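Local coordinates for fibronectin-binding protein BBK32 (Borrelia burgdorferi, PDB 6N1L), which binds host fibronectin and, through its complement inhibitory domain, probably engages C1r to block the classical pathway of complement, at residues 26-29 and 30-34; 35-38 and 39-43; 50-53 and 54-58. All blocks are in the same frame, centred on the assembly; numbering follows the deposited sequence.

Contact 1: residues 26-29 and 30-34; sequences TITK and IYNTY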
ATOM      1  N   THR A  26      -5.623   2.309  -0.354  1.00 28.66           N
ATOM      2  CA  THR A  26      -5.118   0.948  -0.454  1.00 27.86           C
ATOM      3  C   THR A  26      -3.927   0.732   0.471  1.00 30.88           C
ATOM      4  O   THR A  26      -3.823  -0.317   1.115  1.00 28.23           O
ATOM      5  CB  THR A  26      -4.748   0.624  -1.899  1.00 30.44           C
ATOM      6  OG1 THR A  26      -5.877   0.895  -2.753  1.00 33.70           O
ATOM      7  CG2 THR A  26      -4.328  -0.823  -2.050  1.00 29.35           C
ATOM      8  N   ILE A  27      -3.004   1.696   0.527  1.00 28.79           N
ATOM      9  CA  ILE A  27      -1.899   1.587   1.474  1.00 25.30           C
ATOM     10  C   ILE A  27      -2.428   1.482   2.895  1.00 28.70           C
ATOM     11  O   ILE A  27      -1.954   0.665   3.687  1.00 27.23           O
ATOM     12  CB  ILE A  27      -0.932   2.773   1.318  1.00 26.91           C
ATOM     13  CG1 ILE A  27      -0.223   2.641  -0.027  1.00 26.03           C
ATOM     14  CG2 ILE A  27       0.067   2.764   2.487  1.00 27.86           C
ATOM     15  CD1 ILE A  27       0.707   3.825  -0.385  1.00 26.16           C
ATOM     16  N   THR A  28      -3.420   2.301   3.246  1.00 27.21           N
ATOM     17  CA  THR A  28      -3.953   2.238   4.603  1.00 31.08           C
ATOM     18  C   THR A  28      -4.549   0.862   4.873  1.00 29.08           C
ATOM     19  O   THR A  28      -4.366   0.301   5.962  1.00 26.62           O
ATOM     20  CB  THR A  28      -4.988   3.346   4.819  1.00 32.45           C
ATOM     21  OG1 THR A  28      -4.379   4.628   4.582  1.00 33.63           O
ATOM     22  CG2 THR A  28      -5.525   3.325   6.235  1.00 35.80           C
ATOM     23  N   LYS A  29      -5.211   0.279   3.868  1.00 30.07           N
ATOM     24  CA  LYS A  29      -5.762  -1.069   4.006  1.00 32.18           C
ATOM     25  C   LYS A  29      -4.661  -2.095   4.264  1.00 30.89           C
ATOM     26  O   LYS A  29      -4.804  -2.969   5.135  1.00 28.68           O
ATOM     27  CB  LYS A  29      -6.551  -1.434   2.750  1.00 33.58           C
ATOM     28  CG  LYS A  29      -7.211  -2.804   2.799  1.00 35.85           C
ATOM     29  CD  LYS A  29      -7.796  -3.149   1.434  1.00 39.15           C
ATOM     30  CE  LYS A  29      -8.479  -4.509   1.449  1.00 49.49           C
ATOM     31  NZ  LYS A  29      -8.953  -4.895   0.087  1.00 54.20           N
ATOM     32  N   ILE A  30      -3.545  -1.993   3.529  1.00 27.83           N
ATOM     33  CA  ILE A  30      -2.431  -2.911   3.730  1.00 26.14           C
ATOM     34  C   ILE A  30      -1.849  -2.736   5.130  1.00 25.87           C
ATOM     35  O   ILE A  30      -1.550  -3.717   5.818  1.00 25.74           O
ATOM     36  CB  ILE A  30      -1.350  -2.710   2.654  1.00 25.24           C
ATOM     37  CG1 ILE A  30      -1.866  -3.094   1.263  1.00 27.18           C
ATOM     38  CG2 ILE A  30      -0.139  -3.569   2.968  1.00 25.54           C
ATOM     39  CD1 ILE A  30      -0.964  -2.567   0.095  1.00 29.01           C
ATOM     40  N   TYR A  31      -1.652  -1.483   5.560  1.00 25.38           N
ATOM     41  CA  TYR A  31      -1.050  -1.257   6.872  1.00 27.68           C
ATOM     42  C   TYR A  31      -1.978  -1.742   7.988  1.00 27.05           C
ATOM     43  O   TYR A  31      -1.520  -2.328   8.975  1.00 28.60           O
ATOM     44  CB  TYR A  31      -0.700   0.226   7.055  1.00 27.30           C
ATOM     45  CG  TYR A  31      -0.034   0.497   8.373  1.00 26.92           C
ATOM     46  CD1 TYR A  31       1.256   0.051   8.619  1.00 28.54           C
ATOM     47  CD2 TYR A  31      -0.695   1.185   9.375  1.00 31.06           C
ATOM     48  CE1 TYR A  31       1.863   0.265   9.841  1.00 30.39           C
ATOM     49  CE2 TYR A  31      -0.088   1.424  10.590  1.00 35.89           C
ATOM     50  CZ  TYR A  31       1.188   0.962  10.818  1.00 34.74           C
ATOM     51  OH  TYR A  31       1.781   1.202  12.042  1.00 36.73           O
ATOM     52  N   ASN A  32      -3.282  -1.510   7.833  1.00 25.80           N
ATOM     53  CA  ASN A  32      -4.234  -1.998   8.834  1.00 29.51           C
ATOM     54  C   ASN A  32      -4.241  -3.521   8.900  1.00 29.99           C
ATOM     55  O   ASN A  32      -4.408  -4.093   9.987  1.00 27.91           O
ATOM     56  CB  ASN A  32      -5.637  -1.475   8.534  1.00 31.15           C
ATOM     57  CG  ASN A  32      -5.781   0.027   8.795  1.00 33.32           C
ATOM     58  OD1 ASN A  32      -4.953   0.653   9.462  1.00 36.56           O
ATOM     59  ND2 ASN A  32      -6.849   0.597   8.278  1.00 34.89           N
ATOM     60  N   THR A  33      -4.044  -4.190   7.763  1.00 26.17           N
ATOM     61  CA  THR A  33      -3.936  -5.651   7.775  1.00 29.65           C
ATOM     62  C   THR A  33      -2.706  -6.100   8.555  1.00 28.12           C
ATOM     63  O   THR A  33      -2.773  -7.010   9.392  1.00 27.14           O
ATOM     64  CB  THR A  33      -3.885  -6.200   6.347  1.00 29.26           C
ATOM     65  OG1 THR A  33      -5.018  -5.741   5.608  1.00 30.58           O
ATOM     66  CG2 THR A  33      -3.932  -7.745   6.370  1.00 31.68           C
ATOM     67  N   TYR A  34      -1.565  -5.467   8.293  1.00 25.09           N
ATOM     68  CA  TYR A  34      -0.363  -5.748   9.064  1.00 28.91           C
ATOM     69  C   TYR A  34      -0.600  -5.551  10.560  1.00 27.16           C
ATOM     70  O   TYR A  34      -0.202  -6.395  11.368  1.00 28.14           O
ATOM     71  CB  TYR A  34       0.762  -4.850   8.568  1.00 24.16           C
ATOM     72  CG  TYR A  34       1.951  -4.803   9.487  1.00 28.49           C
ATOM     73  CD1 TYR A  34       2.808  -5.885   9.597  1.00 34.49           C
ATOM     74  CD2 TYR A  34       2.224  -3.656  10.226  1.00 30.91           C
ATOM     75  CE1 TYR A  34       3.918  -5.835  10.450  1.00 39.67           C
ATOM     76  CE2 TYR A  34       3.321  -3.596  11.070  1.00 34.59           C
ATOM     77  CZ  TYR A  34       4.159  -4.682  11.174  1.00 39.05           C
ATOM     78  OH  TYR A  34       5.249  -4.615  12.017  1.00 48.37           O
TER
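Thr33 folds its hydroxyl back onto the carbonyl of Lys29 one turn earlier, a helical threonine returning its OG1 proton to the backbone of its own helix. Thr33 OG1 lies 2.8 Å from Lys29 O, and Thr33 N bonds to the same oxygen at 3.0 Å, the two donors arriving from opposite faces of the carbonyl plane. The torsion responsible sets OG1 beside the backbone N (chi1 -55°), on the side facing the preceding turn. Ordinary i to i+4 bonds run from Ile30 N to Thr26 O, Tyr31 N to Ile27 O and Asn32 N to Thr28 O.

Among van der Waals contacts, Thr28 and Asn32 lie side by side, with Thr28 CG2 3.7 Å from Asn32 ND2. Thr28 OG1 looks elsewhere, to Arg137 on helix 122-147 and to Ile24 O. Ile30 lays CG1 against Thr26 O at 3.4 Å, while its side chain reaches Ile133 and Asn72 of the neighbouring helices.

The chemistry implies a sharing of roles over two turns: the isoleucines pack on the neighbouring helices, Thr33 returns its hydroxyl to its own helix, and Thr26 does both, packing on Thr75 and Tyr79 while its hydroxyl bonds to Ser22 O.

Contact 2: residues 35-38 and 39-43; sequences TLFS and TKLTQ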
ATOM      1  N   THR A  35      -1.281  -4.470  10.943  1.00 25.38           N
ATOM      2  CA  THR A  35      -1.508  -4.213  12.367  1.00 29.93           C
ATOM      3  C   THR A  35      -2.340  -5.327  12.992  1.00 30.48           C
ATOM      4  O   THR A  35      -2.008  -5.854  14.067  1.00 28.45           O
ATOM      5  CB  THR A  35      -2.203  -2.868  12.543  1.00 28.42           C
ATOM      6  OG1 THR A  35      -1.310  -1.823  12.109  1.00 34.11           O
ATOM      7  CG2 THR A  35      -2.573  -2.639  14.005  1.00 32.17           C
ATOM      8  N   LEU A  36      -3.407  -5.721  12.302  1.00 27.44           N
ATOM      9  CA  LEU A  36      -4.281  -6.783  12.792  1.00 26.38           C
ATOM     10  C   LEU A  36      -3.542  -8.114  12.872  1.00 28.92           C
ATOM     11  O   LEU A  36      -3.640  -8.828  13.881  1.00 28.72           O
ATOM     12  CB  LEU A  36      -5.516  -6.887  11.893  1.00 26.91           C
ATOM     13  CG  LEU A  36      -6.610  -7.825  12.432  1.00 28.53           C
ATOM     14  CD1 LEU A  36      -7.135  -7.263  13.716  1.00 27.73           C
ATOM     15  CD2 LEU A  36      -7.744  -7.946  11.402  1.00 27.43           C
ATOM     16  N   PHE A  37      -2.813  -8.477  11.808  1.00 26.87           N
ATOM     17  CA  PHE A  37      -2.001  -9.691  11.800  1.00 30.47           C
ATOM     18  C   PHE A  37      -1.066  -9.708  13.007  1.00 32.54           C
ATOM     19  O   PHE A  37      -1.011 -10.691  13.757  1.00 31.37           O
ATOM     20  CB  PHE A  37      -1.226  -9.741  10.474  1.00 28.88           C
ATOM     21  CG  PHE A  37      -0.506 -11.028  10.177  1.00 33.37           C
ATOM     22  CD1 PHE A  37      -0.785 -12.205  10.840  1.00 33.09           C
ATOM     23  CD2 PHE A  37       0.463 -11.046   9.186  1.00 38.67           C
ATOM     24  CE1 PHE A  37      -0.104 -13.363  10.526  1.00 33.75           C
ATOM     25  CE2 PHE A  37       1.146 -12.200   8.870  1.00 44.25           C
ATOM     26  CZ  PHE A  37       0.858 -13.364   9.538  1.00 39.65           C
ATOM     27  N   SER A  38      -0.364  -8.587  13.234  1.00 32.02           N
ATOM     28  CA  SER A  38       0.553  -8.479  14.370  1.00 29.49           C
ATOM     29  C   SER A  38      -0.130  -8.785  15.699  1.00 31.42           C
ATOM     30  O   SER A  38       0.429  -9.507  16.536  1.00 35.17           O
ATOM     31  CB  SER A  38       1.173  -7.080  14.414  1.00 36.20           C
ATOM     32  OG  SER A  38       1.954  -6.843  13.259  1.00 37.72           O
ATOM     33  N   THR A  39      -1.343  -8.265  15.908  1.00 29.90           N
ATOM     34  CA  THR A  39      -2.021  -8.501  17.180  1.00 34.90           C
ATOM     35  C   THR A  39      -2.406  -9.967  17.362  1.00 34.79           C
ATOM     36  O   THR A  39      -2.377 -10.466  18.492  1.00 33.29           O
ATOM     37  CB  THR A  39      -3.258  -7.607  17.341  1.00 32.09           C
ATOM     38  OG1 THR A  39      -4.293  -7.970  16.417  1.00 31.90           O
ATOM     39  CG2 THR A  39      -2.886  -6.140  17.154  1.00 35.82           C
ATOM     40  N   LYS A  40      -2.757 -10.672  16.279  1.00 31.39           N
ATOM     41  CA  LYS A  40      -3.073 -12.095  16.405  1.00 32.41           C
ATOM     42  C   LYS A  40      -1.843 -12.901  16.797  1.00 35.99           C
ATOM     43  O   LYS A  40      -1.939 -13.857  17.581  1.00 34.72           O
ATOM     44  CB  LYS A  40      -3.645 -12.644  15.096  1.00 33.80           C
ATOM     45  CG  LYS A  40      -4.854 -11.947  14.549  1.00 32.71           C
ATOM     46  CD  LYS A  40      -5.933 -11.724  15.580  1.00 29.44           C
ATOM     47  CE  LYS A  40      -7.092 -10.990  14.963  1.00 34.58           C
ATOM     48  NZ  LYS A  40      -8.141 -10.713  15.950  1.00 34.14           N
ATOM     49  N   LEU A  41      -0.684 -12.552  16.232  1.00 32.31           N
ATOM     50  CA  LEU A  41       0.558 -13.229  16.571  1.00 35.13           C
ATOM     51  C   LEU A  41       0.940 -12.954  18.016  1.00 42.71           C
ATOM     52  O   LEU A  41       1.418 -13.852  18.722  1.00 40.13           O
ATOM     53  CB  LEU A  41       1.679 -12.784  15.623  1.00 33.11           C
ATOM     54  CG  LEU A  41       1.471 -13.144  14.145  1.00 36.05           C
ATOM     55  CD1 LEU A  41       2.508 -12.453  13.267  1.00 38.67           C
ATOM     56  CD2 LEU A  41       1.502 -14.650  13.908  1.00 37.89           C
ATOM     57  N   THR A  42       0.718 -11.718  18.474  1.00 38.16           N
ATOM     58  CA  THR A  42       0.963 -11.392  19.875  1.00 42.54           C
ATOM     59  C   THR A  42       0.014 -12.155  20.790  1.00 41.84           C
ATOM     60  O   THR A  42       0.445 -12.763  21.778  1.00 47.67           O
ATOM     61  CB  THR A  42       0.823  -9.886  20.093  1.00 43.46           C
ATOM     62  OG1 THR A  42       1.908  -9.211  19.445  1.00 44.73           O
ATOM     63  CG2 THR A  42       0.838  -9.564  21.580  1.00 48.28           C
ATOM     64  N   GLN A  43      -1.282 -12.155  20.461  1.00 37.21           N
ATOM     65  CA  GLN A  43      -2.277 -12.787  21.326  1.00 40.09           C
ATOM     66  C   GLN A  43      -2.025 -14.280  21.477  1.00 46.49           C
ATOM     67  O   GLN A  43      -2.172 -14.835  22.574  1.00 45.00           O
ATOM     68  CB  GLN A  43      -3.688 -12.552  20.774  1.00 39.11           C
ATOM     69  CG  GLN A  43      -4.234 -11.163  21.021  1.00 34.08           C
ATOM     70  CD  GLN A  43      -5.309 -10.786  20.028  1.00 39.97           C
ATOM     71  OE1 GLN A  43      -5.828 -11.638  19.308  1.00 39.82           O
ATOM     72  NE2 GLN A  43      -5.642  -9.514  19.980  1.00 35.91           N
TER
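Residues 35-43 form unbroken alpha-helix, in which Thr39 N, Lys40 N, Leu41 N and Thr42 N bond to the carbonyls of Thr35, Leu36, Phe37 and Ser38.

On this frame the clearest side-chain meeting is a CH-pi contact. Leu41 sets CD1 over one face of the Phe37 ring, 4.1 Å from its centroid and 20° off the normal, displaced toward the rim on the CE1 side. Phe37 carries CG anti to its own N, which sends the ring out from the helix with one face turned to Leu41 CD1 of the next turn.

A second arrangement gathers on Leu36 O. Lys40 N comes to it in the carbonyl plane, and Thr39 OG1 adds a bond of 2.8 Å at a more bent C=O angle of 126°. That hydroxyl reaches a carbonyl three residues back because it stands between the backbone N and carbonyl carbon of Thr39 (chi1 68°). Lys40, kinked at chi2, turns its aliphatic chain back across Leu36, bringing CE to 3.9 Å from Leu36 CD1, while its ammonium forms a salt bridge with Glu60.

This end of helix 9-44 lies between helix 122-147, helix 51-61 and the loop residue Phe64. Phe37 stacks on Phe64, which Leu36 and Lys40 also touch, and meets Tyr123 edge-to-face, with Leu122 and Tyr126 of helix 122-147 also against it. Leu41 touches both helices, at Tyr123 and at Ala61, and Lys40 joins it on Ala61 at the end of helix 51-61.

Contact 3: residues 50-53 and 54-58; sequences DNFA and KAKAK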
ATOM      1  N   ASP A  50      -6.556 -17.158  28.028  1.00 42.32           N
ATOM      2  CA  ASP A  50      -6.810 -18.574  28.252  1.00 47.39           C
ATOM      3  C   ASP A  50      -6.663 -19.363  26.946  1.00 50.67           C
ATOM      4  O   ASP A  50      -6.476 -18.802  25.858  1.00 47.54           O
ATOM      5  CB  ASP A  50      -8.185 -18.790  28.912  1.00 45.10           C
ATOM      6  CG  ASP A  50      -9.382 -18.487  27.990  1.00 53.78           C
ATOM      7  OD1 ASP A  50      -9.239 -18.334  26.760  1.00 50.46           O
ATOM      8  OD2 ASP A  50     -10.514 -18.424  28.524  1.00 57.69           O
ATOM      9  N   ASN A  51      -6.747 -20.690  27.066  1.00 43.13           N
ATOM     10  CA  ASN A  51      -6.419 -21.557  25.939  1.00 45.96           C
ATOM     11  C   ASN A  51      -7.399 -21.389  24.789  1.00 43.48           C
ATOM     12  O   ASN A  51      -6.989 -21.347  23.623  1.00 48.85           O
ATOM     13  CB  ASN A  51      -6.373 -23.010  26.397  1.00 47.60           C
ATOM     14  CG  ASN A  51      -5.217 -23.275  27.329  1.00 47.95           C
ATOM     15  OD1 ASN A  51      -4.191 -22.604  27.254  1.00 49.71           O
ATOM     16  ND2 ASN A  51      -5.376 -24.252  28.219  1.00 50.97           N
ATOM     17  N   PHE A  52      -8.697 -21.296  25.095  1.00 39.87           N
ATOM     18  CA  PHE A  52      -9.687 -21.034  24.056  1.00 41.31           C
ATOM     19  C   PHE A  52      -9.321 -19.780  23.267  1.00 47.36           C
ATOM     20  O   PHE A  52      -9.299 -19.793  22.029  1.00 44.60           O
ATOM     21  CB  PHE A  52     -11.078 -20.900  24.680  1.00 42.72           C
ATOM     22  CG  PHE A  52     -12.186 -20.691  23.677  1.00 46.69           C
ATOM     23  CD1 PHE A  52     -12.564 -21.707  22.812  1.00 49.78           C
ATOM     24  CD2 PHE A  52     -12.868 -19.486  23.623  1.00 47.56           C
ATOM     25  CE1 PHE A  52     -13.594 -21.518  21.895  1.00 50.02           C
ATOM     26  CE2 PHE A  52     -13.897 -19.285  22.709  1.00 45.29           C
ATOM     27  CZ  PHE A  52     -14.260 -20.303  21.846  1.00 48.48           C
ATOM     28  N   ALA A  53      -8.993 -18.694  23.975  1.00 40.67           N
ATOM     29  CA  ALA A  53      -8.724 -17.429  23.299  1.00 44.88           C
ATOM     30  C   ALA A  53      -7.445 -17.491  22.472  1.00 45.68           C
ATOM     31  O   ALA A  53      -7.405 -16.971  21.350  1.00 43.28           O
ATOM     32  CB  ALA A  53      -8.652 -16.291  24.316  1.00 47.29           C
ATOM     33  N   LYS A  54      -6.386 -18.106  23.005  1.00 40.11           N
ATOM     34  CA  LYS A  54      -5.157 -18.237  22.230  1.00 44.94           C
ATOM     35  C   LYS A  54      -5.369 -19.113  21.003  1.00 46.06           C
ATOM     36  O   LYS A  54      -4.785 -18.863  19.941  1.00 43.05           O
ATOM     37  CB  LYS A  54      -4.045 -18.819  23.094  1.00 44.91           C
ATOM     38  CG  LYS A  54      -3.437 -17.859  24.101  1.00 50.31           C
ATOM     39  CD  LYS A  54      -2.308 -18.543  24.878  1.00 49.84           C
ATOM     40  CE  LYS A  54      -2.838 -19.362  26.037  1.00 56.24           C
ATOM     41  NZ  LYS A  54      -3.686 -20.496  25.561  1.00 62.15           N
ATOM     42  N   ALA A  55      -6.186 -20.158  21.136  1.00 44.03           N
ATOM     43  CA  ALA A  55      -6.461 -21.020  19.994  1.00 45.28           C
ATOM     44  C   ALA A  55      -7.199 -20.261  18.906  1.00 43.10           C
ATOM     45  O   ALA A  55      -6.933 -20.456  17.714  1.00 44.19           O
ATOM     46  CB  ALA A  55      -7.271 -22.241  20.430  1.00 43.97           C
ATOM     47  N   LYS A  56      -8.146 -19.407  19.295  1.00 37.54           N
ATOM     48  CA  LYS A  56      -8.861 -18.621  18.304  1.00 42.94           C
ATOM     49  C   LYS A  56      -7.908 -17.663  17.610  1.00 45.00           C
ATOM     50  O   LYS A  56      -8.009 -17.447  16.398  1.00 39.35           O
ATOM     51  CB  LYS A  56     -10.019 -17.878  18.960  1.00 40.78           C
ATOM     52  CG  LYS A  56     -11.228 -18.773  19.202  1.00 48.75           C
ATOM     53  CD  LYS A  56     -11.430 -19.720  18.009  1.00 50.90           C
ATOM     54  CE  LYS A  56     -12.905 -19.907  17.672  1.00 54.64           C
ATOM     55  NZ  LYS A  56     -13.632 -20.675  18.727  1.00 57.88           N
ATOM     56  N   ALA A  57      -6.942 -17.120  18.360  1.00 39.58           N
ATOM     57  CA  ALA A  57      -5.982 -16.183  17.781  1.00 39.06           C
ATOM     58  C   ALA A  57      -5.031 -16.885  16.817  1.00 38.19           C
ATOM     59  O   ALA A  57      -4.673 -16.333  15.769  1.00 35.68           O
ATOM     60  CB  ALA A  57      -5.206 -15.481  18.896  1.00 39.14           C
ATOM     61  N   LYS A  58      -4.624 -18.107  17.145  1.00 37.34           N
ATOM     62  CA  LYS A  58      -3.785 -18.879  16.237  1.00 39.05           C
ATOM     63  C   LYS A  58      -4.517 -19.179  14.929  1.00 38.63           C
ATOM     64  O   LYS A  58      -3.939 -19.048  13.844  1.00 38.35           O
ATOM     65  CB  LYS A  58      -3.340 -20.164  16.937  1.00 43.70           C
ATOM     66  CG  LYS A  58      -2.347 -21.009  16.163  1.00 48.08           C
ATOM     67  CD  LYS A  58      -2.157 -22.372  16.817  1.00 48.73           C
ATOM     68  CE  LYS A  58      -3.501 -23.020  17.083  1.00 51.48           C
ATOM     69  NZ  LYS A  58      -3.465 -23.908  18.287  1.00 58.48           N
TER
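Lys54 curls its ammonium back to Asn51, three residues earlier, in a bond of 2.8 Å from Lys54 NZ to Asn51 OD1. The donor lies in the plane of the amide and uses a lone pair of OD1, at a C=O angle of 128°. Bends at chi3 and chi4 (-83° and 64°) make this return possible, so that the lysine runs side by side with the asparagine and points the same way. The same NZ also makes a weak bond, 3.3 Å long, to Asp50 O.

That carbonyl has a stronger partner in Lys54 N, 2.9 Å from Asp50 O and nearly linear. Asp50 occupies the N-cap position of helix 51-61: its OD1 accepts from Ala53 N at 2.8 Å and so satisfies an amide of the first turn that has no preceding helical carbonyl to bond to. Further along, regular backbone bonds take over. Asn51 O receives Ala55 N, Phe52 O receives Lys56 N, and Ala53 O receives Ala57 N.

Phe52 and Lys56 meet without a hydrogen bond. The lysine chain starts over one face of the ring at CG and passes out beyond the CZ-CE1 rim, with NZ 3.2 Å from Phe52 CZ, both residues on an exposed side of the helix. Ala57, by contrast, is buried and packs against Gln43 and Met44 of helix 9-44.

Taken together, the carboxylate of Asp50 caps the amide of Ala53, while Lys54 ties its ammonium to the Asn51 side chain and, weakly, to the Asp50 carbonyl, beside the cap. The negative charge of Asp50 would probably interact favourably with the helix dipole, although its carboxylate makes no direct contact with the Lys54 ammonium: OD1 and NZ are 6.1 Å apart.

In the fold
The three contacts follow one another along the chain of this all-helical protein. Contacts 1 and 2 are consecutive parts of helix 9-44, their centres 14 Å apart; contact 3 opens the next helix, 51-61, after a short connection. The centre of contact 1 lies about 6 Å from the centre of the chain, that of contact 2 about 19 Å and that of contact 3 about 30 Å, so the series runs from near the middle of the bundle out to one end. Contacts 2 and 3, centred 12 Å apart, touch directly where Gln43 CB meets Ala57 CB at 3.8 Å, whereas contacts 1 and 3 stay about 11 Å apart at their nearest atoms. The short helix thus packs against the outer end of the long one.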